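Local coordinates for sterol regulatory element-binding protein cleavage-activating protein (Schizosaccharomyces pombe, PDB 4YHC) that acts as the escort required for processing of the sre1 protein when sterol and oxygen are low, represented here by its cytoplasmic WD40 domain, at residues Ser119-Phe124 with Val142-Gly147; Ser173-Ser178 with Ile189-Glu194; Glu148-Ser153 with Ile163-Lys168. The protein carries 9 engineered substitutions. All blocks are in the same frame, centred on the assembly; numbering follows the deposited sequence.

Contact 1 (Ser119-Phe124 with Val142-Gly147)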
# COMPACT_ATOMS: atom_id res chain seq x y z
N SER A 119 -8.33 -16.23 14.54
CA SER A 119 -8.50 -14.81 14.36
C SER A 119 -7.45 -14.39 13.35
O SER A 119 -6.30 -14.82 13.40
CB SER A 119 -8.29 -14.07 15.68
OG SER A 119 -8.92 -12.81 15.65
N LYS A 120 -7.90 -13.59 12.40
CA LYS A 120 -7.05 -12.95 11.44
C LYS A 120 -6.64 -11.57 12.02
O LYS A 120 -7.47 -10.86 12.54
CB LYS A 120 -7.81 -12.80 10.11
CG LYS A 120 -7.57 -13.94 9.13
CD LYS A 120 -8.11 -15.30 9.58
CE LYS A 120 -7.44 -16.44 8.81
NZ LYS A 120 -8.33 -17.59 8.50
N LEU A 121 -5.37 -11.23 11.92
CA LEU A 121 -4.86 -9.96 12.43
C LEU A 121 -4.49 -8.96 11.35
O LEU A 121 -3.92 -9.33 10.33
CB LEU A 121 -3.59 -10.18 13.23
CG LEU A 121 -3.66 -11.01 14.49
CD1 LEU A 121 -2.41 -10.67 15.29
CD2 LEU A 121 -4.92 -10.75 15.31
N ASN A 122 -4.76 -7.69 11.62
CA ASN A 122 -4.10 -6.62 10.91
C ASN A 122 -3.38 -5.77 11.94
O ASN A 122 -3.98 -5.50 12.97
CB ASN A 122 -5.13 -5.81 10.18
CG ASN A 122 -4.53 -4.94 9.11
OD1 ASN A 122 -3.37 -5.11 8.73
ND2 ASN A 122 -5.33 -3.99 8.63
N VAL A 123 -2.09 -5.42 11.71
CA VAL A 123 -1.31 -4.63 12.65
C VAL A 123 -0.76 -3.36 12.06
O VAL A 123 -0.31 -3.40 10.97
CB VAL A 123 -0.11 -5.45 13.15
CG1 VAL A 123 0.72 -4.59 14.10
CG2 VAL A 123 -0.59 -6.70 13.88
N PHE A 124 -0.78 -2.24 12.78
CA PHE A 124 -0.36 -0.94 12.25
C PHE A 124 0.41 -0.26 13.32
O PHE A 124 -0.01 -0.30 14.45
CB PHE A 124 -1.54 0.07 12.09
CG PHE A 124 -2.75 -0.50 11.52
CD1 PHE A 124 -2.76 -0.88 10.23
CD2 PHE A 124 -3.89 -0.61 12.27
CE1 PHE A 124 -3.88 -1.40 9.67
CE2 PHE A 124 -5.02 -1.14 11.74
CZ PHE A 124 -5.02 -1.55 10.43
N VAL A 142 -3.56 -3.53 16.97
CA VAL A 142 -3.82 -4.87 16.55
C VAL A 142 -5.30 -5.04 16.36
O VAL A 142 -6.08 -4.88 17.31
CB VAL A 142 -3.33 -5.87 17.62
CG1 VAL A 142 -3.58 -7.30 17.18
CG2 VAL A 142 -1.85 -5.68 17.83
N VAL A 143 -5.69 -5.34 15.13
CA VAL A 143 -7.08 -5.47 14.77
C VAL A 143 -7.39 -6.91 14.45
O VAL A 143 -6.71 -7.55 13.62
CB VAL A 143 -7.47 -4.57 13.56
CG1 VAL A 143 -8.95 -4.69 13.25
CG2 VAL A 143 -7.12 -3.10 13.84
N GLU A 144 -8.45 -7.42 15.08
CA GLU A 144 -8.89 -8.79 14.86
C GLU A 144 -10.15 -8.85 14.05
O GLU A 144 -11.04 -8.03 14.18
CB GLU A 144 -9.14 -9.49 16.18
CG GLU A 144 -7.87 -9.79 16.96
CD GLU A 144 -8.20 -10.45 18.28
OE1 GLU A 144 -8.76 -11.59 18.23
OE2 GLU A 144 -7.91 -9.83 19.35
N SER A 145 -10.22 -9.81 13.16
CA SER A 145 -11.44 -9.93 12.34
C SER A 145 -12.70 -10.12 13.18
O SER A 145 -13.80 -9.81 12.74
CB SER A 145 -11.28 -11.08 11.39
OG SER A 145 -10.57 -12.08 12.08
N SER A 146 -12.49 -10.58 14.42
CA SER A 146 -13.53 -10.75 15.43
C SER A 146 -14.22 -9.43 15.79
O SER A 146 -15.34 -9.44 16.25
CB SER A 146 -12.92 -11.40 16.69
OG SER A 146 -12.17 -10.47 17.48
N GLY A 147 -13.56 -8.30 15.57
CA GLY A 147 -14.14 -7.02 15.96
C GLY A 147 -13.45 -6.41 17.14
O GLY A 147 -13.79 -5.32 17.55

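Contact 2 (Ser173-Ser178 with Ile189-Glu194). Engineered in segment 189-194: S191 (natural residue Cys).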
# COMPACT_ATOMS: atom_id res chain seq x y z
N SER A 173 -19.75 -5.99 15.12
CA SER A 173 -19.75 -6.93 14.01
C SER A 173 -18.33 -7.39 13.60
O SER A 173 -17.33 -6.77 13.96
CB SER A 173 -20.51 -6.26 12.86
OG SER A 173 -20.50 -7.04 11.68
N PRO A 174 -18.22 -8.48 12.83
CA PRO A 174 -16.88 -8.82 12.35
C PRO A 174 -16.33 -7.81 11.32
O PRO A 174 -17.06 -7.23 10.53
CB PRO A 174 -17.07 -10.21 11.69
CG PRO A 174 -18.45 -10.68 12.08
CD PRO A 174 -19.23 -9.40 12.28
N ILE A 175 -15.01 -7.65 11.35
CA ILE A 175 -14.33 -6.65 10.57
C ILE A 175 -13.89 -7.23 9.25
O ILE A 175 -13.11 -8.13 9.22
CB ILE A 175 -13.15 -6.08 11.38
CG1 ILE A 175 -13.75 -5.23 12.48
CG2 ILE A 175 -12.19 -5.22 10.53
CD1 ILE A 175 -12.77 -4.66 13.47
N ILE A 176 -14.39 -6.69 8.16
CA ILE A 176 -13.94 -7.08 6.81
C ILE A 176 -12.55 -6.46 6.48
O ILE A 176 -11.74 -7.07 5.82
CB ILE A 176 -14.97 -6.56 5.76
CG1 ILE A 176 -16.37 -7.14 6.01
CG2 ILE A 176 -14.56 -6.92 4.35
CD1 ILE A 176 -17.43 -6.50 5.12
N LYS A 177 -12.29 -5.24 6.94
CA LYS A 177 -11.13 -4.48 6.48
C LYS A 177 -10.87 -3.35 7.46
O LYS A 177 -11.80 -2.65 7.84
CB LYS A 177 -11.46 -3.91 5.10
CG LYS A 177 -10.52 -2.87 4.54
CD LYS A 177 -9.19 -3.49 4.19
CE LYS A 177 -8.32 -2.51 3.44
NZ LYS A 177 -8.36 -2.81 2.01
N SER A 178 -9.63 -3.20 7.89
CA SER A 178 -9.28 -2.08 8.75
C SER A 178 -8.10 -1.38 8.13
O SER A 178 -7.29 -2.01 7.51
CB SER A 178 -8.97 -2.55 10.15
OG SER A 178 -7.89 -3.48 10.12
N ILE A 189 -8.18 4.99 13.34
CA ILE A 189 -8.32 3.62 12.86
C ILE A 189 -9.72 3.44 12.33
O ILE A 189 -10.71 3.65 13.08
CB ILE A 189 -8.12 2.61 13.99
CG1 ILE A 189 -6.82 2.86 14.70
CG2 ILE A 189 -8.16 1.20 13.45
CD1 ILE A 189 -5.59 2.47 13.90
N ALA A 190 -9.83 3.00 11.08
CA ALA A 190 -11.13 2.90 10.40
C ALA A 190 -11.38 1.45 10.08
O ALA A 190 -10.46 0.77 9.60
CB ALA A 190 -11.13 3.73 9.12
N SER A 191 -12.61 0.97 10.32
CA SER A 191 -12.97 -0.43 10.13
C SER A 191 -14.30 -0.59 9.40
O SER A 191 -15.30 0.00 9.72
CB SER A 191 -13.00 -1.17 11.48
OG SER A 191 -11.86 -0.86 12.27
N LEU A 192 -14.30 -1.38 8.37
CA LEU A 192 -15.51 -1.69 7.63
C LEU A 192 -15.97 -3.00 8.20
O LEU A 192 -15.18 -3.98 8.20
CB LEU A 192 -15.23 -1.83 6.13
CG LEU A 192 -16.40 -2.39 5.26
CD1 LEU A 192 -17.59 -1.47 5.38
CD2 LEU A 192 -15.94 -2.47 3.83
N THR A 193 -17.18 -3.03 8.76
CA THR A 193 -17.71 -4.29 9.34
C THR A 193 -18.75 -4.93 8.44
O THR A 193 -19.26 -4.28 7.53
CB THR A 193 -18.38 -4.05 10.70
OG1 THR A 193 -19.35 -3.05 10.54
CG2 THR A 193 -17.41 -3.54 11.72
N GLU A 194 -19.01 -6.21 8.67
CA GLU A 194 -20.08 -6.96 7.95
C GLU A 194 -21.46 -6.31 7.95
O GLU A 194 -22.25 -6.57 7.07
CB GLU A 194 -20.20 -8.38 8.46
CG GLU A 194 -18.97 -9.23 8.16
CD GLU A 194 -19.12 -10.67 8.64
OE1 GLU A 194 -20.24 -11.06 9.07
OE2 GLU A 194 -18.12 -11.43 8.60

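Contact 3 (Glu148-Ser153 with Ile163-Lys168)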
# COMPACT_ATOMS: atom_id res chain seq x y z
N GLU A 148 -12.44 -7.09 17.64
CA GLU A 148 -11.58 -6.63 18.74
C GLU A 148 -10.44 -5.74 18.21
O GLU A 148 -9.79 -6.09 17.24
CB GLU A 148 -11.00 -7.88 19.38
CG GLU A 148 -10.85 -7.88 20.86
CD GLU A 148 -11.30 -9.19 21.49
OE1 GLU A 148 -11.73 -10.10 20.72
OE2 GLU A 148 -11.25 -9.30 22.75
N ILE A 149 -10.23 -4.58 18.83
CA ILE A 149 -9.10 -3.73 18.52
C ILE A 149 -8.36 -3.43 19.80
O ILE A 149 -8.92 -2.82 20.73
CB ILE A 149 -9.56 -2.38 17.96
CG1 ILE A 149 -10.32 -2.59 16.68
CG2 ILE A 149 -8.37 -1.48 17.70
CD1 ILE A 149 -11.01 -1.34 16.23
N GLN A 150 -7.06 -3.78 19.81
CA GLN A 150 -6.15 -3.51 20.91
C GLN A 150 -5.12 -2.48 20.55
O GLN A 150 -4.52 -2.49 19.44
CB GLN A 150 -5.43 -4.79 21.35
CG GLN A 150 -6.37 -5.95 21.61
CD GLN A 150 -5.67 -7.22 22.00
OE1 GLN A 150 -4.71 -7.19 22.74
NE2 GLN A 150 -6.16 -8.35 21.50
N VAL A 151 -4.88 -1.57 21.47
CA VAL A 151 -3.81 -0.59 21.25
C VAL A 151 -2.79 -0.54 22.35
O VAL A 151 -3.12 -0.44 23.52
CB VAL A 151 -4.31 0.81 20.81
CG1 VAL A 151 -5.82 0.89 20.73
CG2 VAL A 151 -3.64 1.93 21.55
N PHE A 152 -1.54 -0.72 21.91
CA PHE A 152 -0.41 -0.87 22.77
C PHE A 152 0.42 0.37 22.68
O PHE A 152 0.58 0.95 21.62
CB PHE A 152 0.44 -2.02 22.35
CG PHE A 152 -0.20 -3.37 22.54
CD1 PHE A 152 -0.92 -3.95 21.54
CD2 PHE A 152 0.04 -4.11 23.70
CE1 PHE A 152 -1.48 -5.21 21.69
CE2 PHE A 152 -0.48 -5.37 23.84
CZ PHE A 152 -1.24 -5.93 22.84
N SER A 153 0.91 0.82 23.82
CA SER A 153 1.88 1.92 23.82
C SER A 153 3.24 1.28 23.85
O SER A 153 3.52 0.41 24.70
CB SER A 153 1.71 2.85 25.03
OG SER A 153 2.72 3.82 24.99
N ILE A 163 6.43 -2.05 26.49
CA ILE A 163 5.14 -2.04 25.89
C ILE A 163 4.01 -2.16 26.95
O ILE A 163 4.22 -2.70 27.97
CB ILE A 163 5.08 -3.14 24.81
CG1 ILE A 163 3.96 -2.85 23.85
CG2 ILE A 163 4.90 -4.56 25.40
CD1 ILE A 163 3.96 -3.83 22.68
N ALA A 164 2.84 -1.60 26.69
CA ALA A 164 1.67 -1.75 27.57
C ALA A 164 0.40 -1.67 26.75
O ALA A 164 0.30 -0.78 25.92
CB ALA A 164 1.64 -0.62 28.60
N LEU A 165 -0.52 -2.61 26.97
CA LEU A 165 -1.89 -2.57 26.44
C LEU A 165 -2.59 -1.42 27.06
O LEU A 165 -2.75 -1.39 28.25
CB LEU A 165 -2.60 -3.87 26.81
CG LEU A 165 -3.92 -4.27 26.11
CD1 LEU A 165 -5.15 -4.09 26.99
CD2 LEU A 165 -4.13 -3.57 24.77
N VAL A 166 -2.94 -0.40 26.29
CA VAL A 166 -3.52 0.80 26.88
C VAL A 166 -5.02 0.88 26.59
O VAL A 166 -5.76 1.38 27.40
CB VAL A 166 -2.81 2.13 26.50
CG1 VAL A 166 -1.53 2.32 27.29
CG2 VAL A 166 -2.54 2.23 25.03
N GLU A 167 -5.49 0.38 25.46
CA GLU A 167 -6.90 0.51 25.12
C GLU A 167 -7.32 -0.77 24.51
O GLU A 167 -6.49 -1.51 23.97
CB GLU A 167 -7.12 1.58 24.10
CG GLU A 167 -6.87 2.98 24.58
CD GLU A 167 -8.02 3.54 25.39
OE1 GLU A 167 -8.93 2.79 25.81
OE2 GLU A 167 -7.99 4.75 25.61
N LYS A 168 -8.62 -1.04 24.58
CA LYS A 168 -9.19 -2.20 23.94
C LYS A 168 -10.58 -1.87 23.53
O LYS A 168 -11.33 -1.36 24.33
CB LYS A 168 -9.22 -3.32 24.91
CG LYS A 168 -9.65 -4.63 24.29
CD LYS A 168 -9.12 -5.77 25.11
CE LYS A 168 -9.30 -7.10 24.42
NZ LYS A 168 -8.73 -8.16 25.30

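Contact 1 (Ser119-Phe124 with Val142-Gly147)
L121 and E144 stand opposite each other as a non-hydrogen-bonded pair in two antiparallel strands, 121-124 and 142-144, whose directions differ by 160°. The leucine side chain can be followed outward from its root. CB lies 4.1 Å from the carbonyl oxygen of V143. CG lies anti to the carbonyl carbon (chi1 -63°) and sends its two methyls to different neighbours. CD2 rests 3.5 Å from CG of E144, methyl against methylene, because these two side chains run alongside each other and the carboxylate lies farther out. CD1 sits 4.0 Å from CG1 of V142. A branched apolar residue suits this place, since the same side chain also packs on A79 and F92 of the preceding blade. V123 and V142 continue this face, and their beta-branched shapes suit an extended strand.

The other face carries N122, V143 and F124. The phenylalanine brings CE2 obliquely to within 3.6 Å of CG2 of V143. N122 uses its amide ND2 on S178 OG in the next blade, while its backbone makes the paired bonds to V143: N122 N to V143 O and V143 N to N122 O, both 2.8 Å.

Beyond E144, where strand 142-144 ends and just before strand 121-124 begins, S145 prolongs the ladder by other means. Its N-H reaches K120 O at 3.0 Å, and its hydroxyl, set between the backbone N and carbonyl carbon (chi1 37°), accepts from K120 N at 3.1 Å. A small hydroxyl residue thus takes the role of a strand carbonyl. The chain then reverses through a type I turn, E144 to G147, whose last residue has backbone angles that favour glycine. This is the pairing of the two inner strands of a WD40 beta-propeller blade, consistent with the third predicted WD repeat.

Contact 2 (Ser173-Ser178 with Ile189-Glu194)
A190 meets S178 through its backbone: its carbonyl oxygen lies 3.2 Å from S178 CA, a CA-H...O contact between antiparallel strands. S191, an engineered residue that is cysteine in nature, forms a non-hydrogen-bonded antiparallel pair with S178. Its CB touches CD1 of I175 at 4.0 Å.

L192 is where the register slips. Its N-H donates to K177 O at 2.9 Å, whereas its carbonyl oxygen accepts from two successive residues, I176 N at 2.8 Å and, weakly, K177 N at 3.4 Å. The leucine lies on the face of K177, its CG 4.2 Å from CD1 of I176. A branched apolar residue suits this buried position, where I227 packs on it as well as on K177; the lysine amine reaches D226, with which it forms a salt bridge.

T193 turns to the face of I175, its beta-branched shape well matched to an extended strand. Its CG2 approaches CG1 of the isoleucine at 4.1 Å, and its CB packs on CB of S173. E194 closes the ladder, its N-H running almost straight to P174 O at 2.9 Å; its poorly ordered side chain crosses the proline ring at about a right angle.

I176 and K177 both face L192, a classic beta bulge, set here in the inner hairpin of a WD40 blade, consistent with the fourth predicted repeat.

Contact 3 (Glu148-Ser153 with Ile163-Lys168)
V151 and E167 pair across strands 148-153 and 163-168, which run antiparallel at 139° with axes 4.4 Å apart at closest approach. The register slips by one residue at V151: its carbonyl oxygen accepts from both V166 N, at 2.8 Å, and E167 N, at 3.2 Å, the latter on a lone pair. V151 N returns a straight bond to E167 O, though its N-H comes from above the carbonyl plane, and beyond the irregularity S153 and A164 exchange two more bonds.

F152 carries the side-chain packing on one face. CG stands beside the backbone N (chi1 -68°), which swings the ring under L165, whose CD2 sits 4.1 Å above the ring centroid, only 9° off the normal, in a CH-pi contact. That methyl also touches CB of Q150 at 3.9 Å. From another direction, CG1 of I163 meets the phenylalanine CB at 3.9 Å. A flat, wide aromatic suits this place because it serves L165 and I163 at once and also packs on V142 of the neighbouring strand. With an alanine here, L165 CD2 would probably lose the surface beneath it, leaving that methyl freer to turn and a gap between L165 and V142.

On the face of V151 and E167, CG2 of V151 meets CG2 of V166 at 3.7 Å, the two side chains crossing at about a right angle, while E167 lies alongside V151 and bends at chi2, carrying its carboxylate off the valine. At the start of strand 148-153, just after the turn that ends at G147, E148 OE2 lies 3.8 Å from NZ of K168; the lysine is exposed, so this long salt bridge is probably weak. Together these features form the outer hairpin of a WD40 blade, with a classic beta bulge where V166 and E167 both face V151.

The three contacts follow one another along the chain in the order 1, 3, 2. Contacts 1 and 3 belong to a single four-stranded sheet and lie about 12 Å apart between centres; strands 136-144 and 148-156 are neighbours, joined by V142 N to Q150 O, so inner and outer hairpins make one blade. Contact 2 lies in the next blade, its centre about 9 Å from that of contact 1 and about 17 Å from that of contact 3. A bond between S145 O and I175 N and the packing of F124 on S178 and of S191 on I149 stitch the blades together. Successive blades packed in this way build the WD40 propeller, within the region that, by similarity, interacts with sre1.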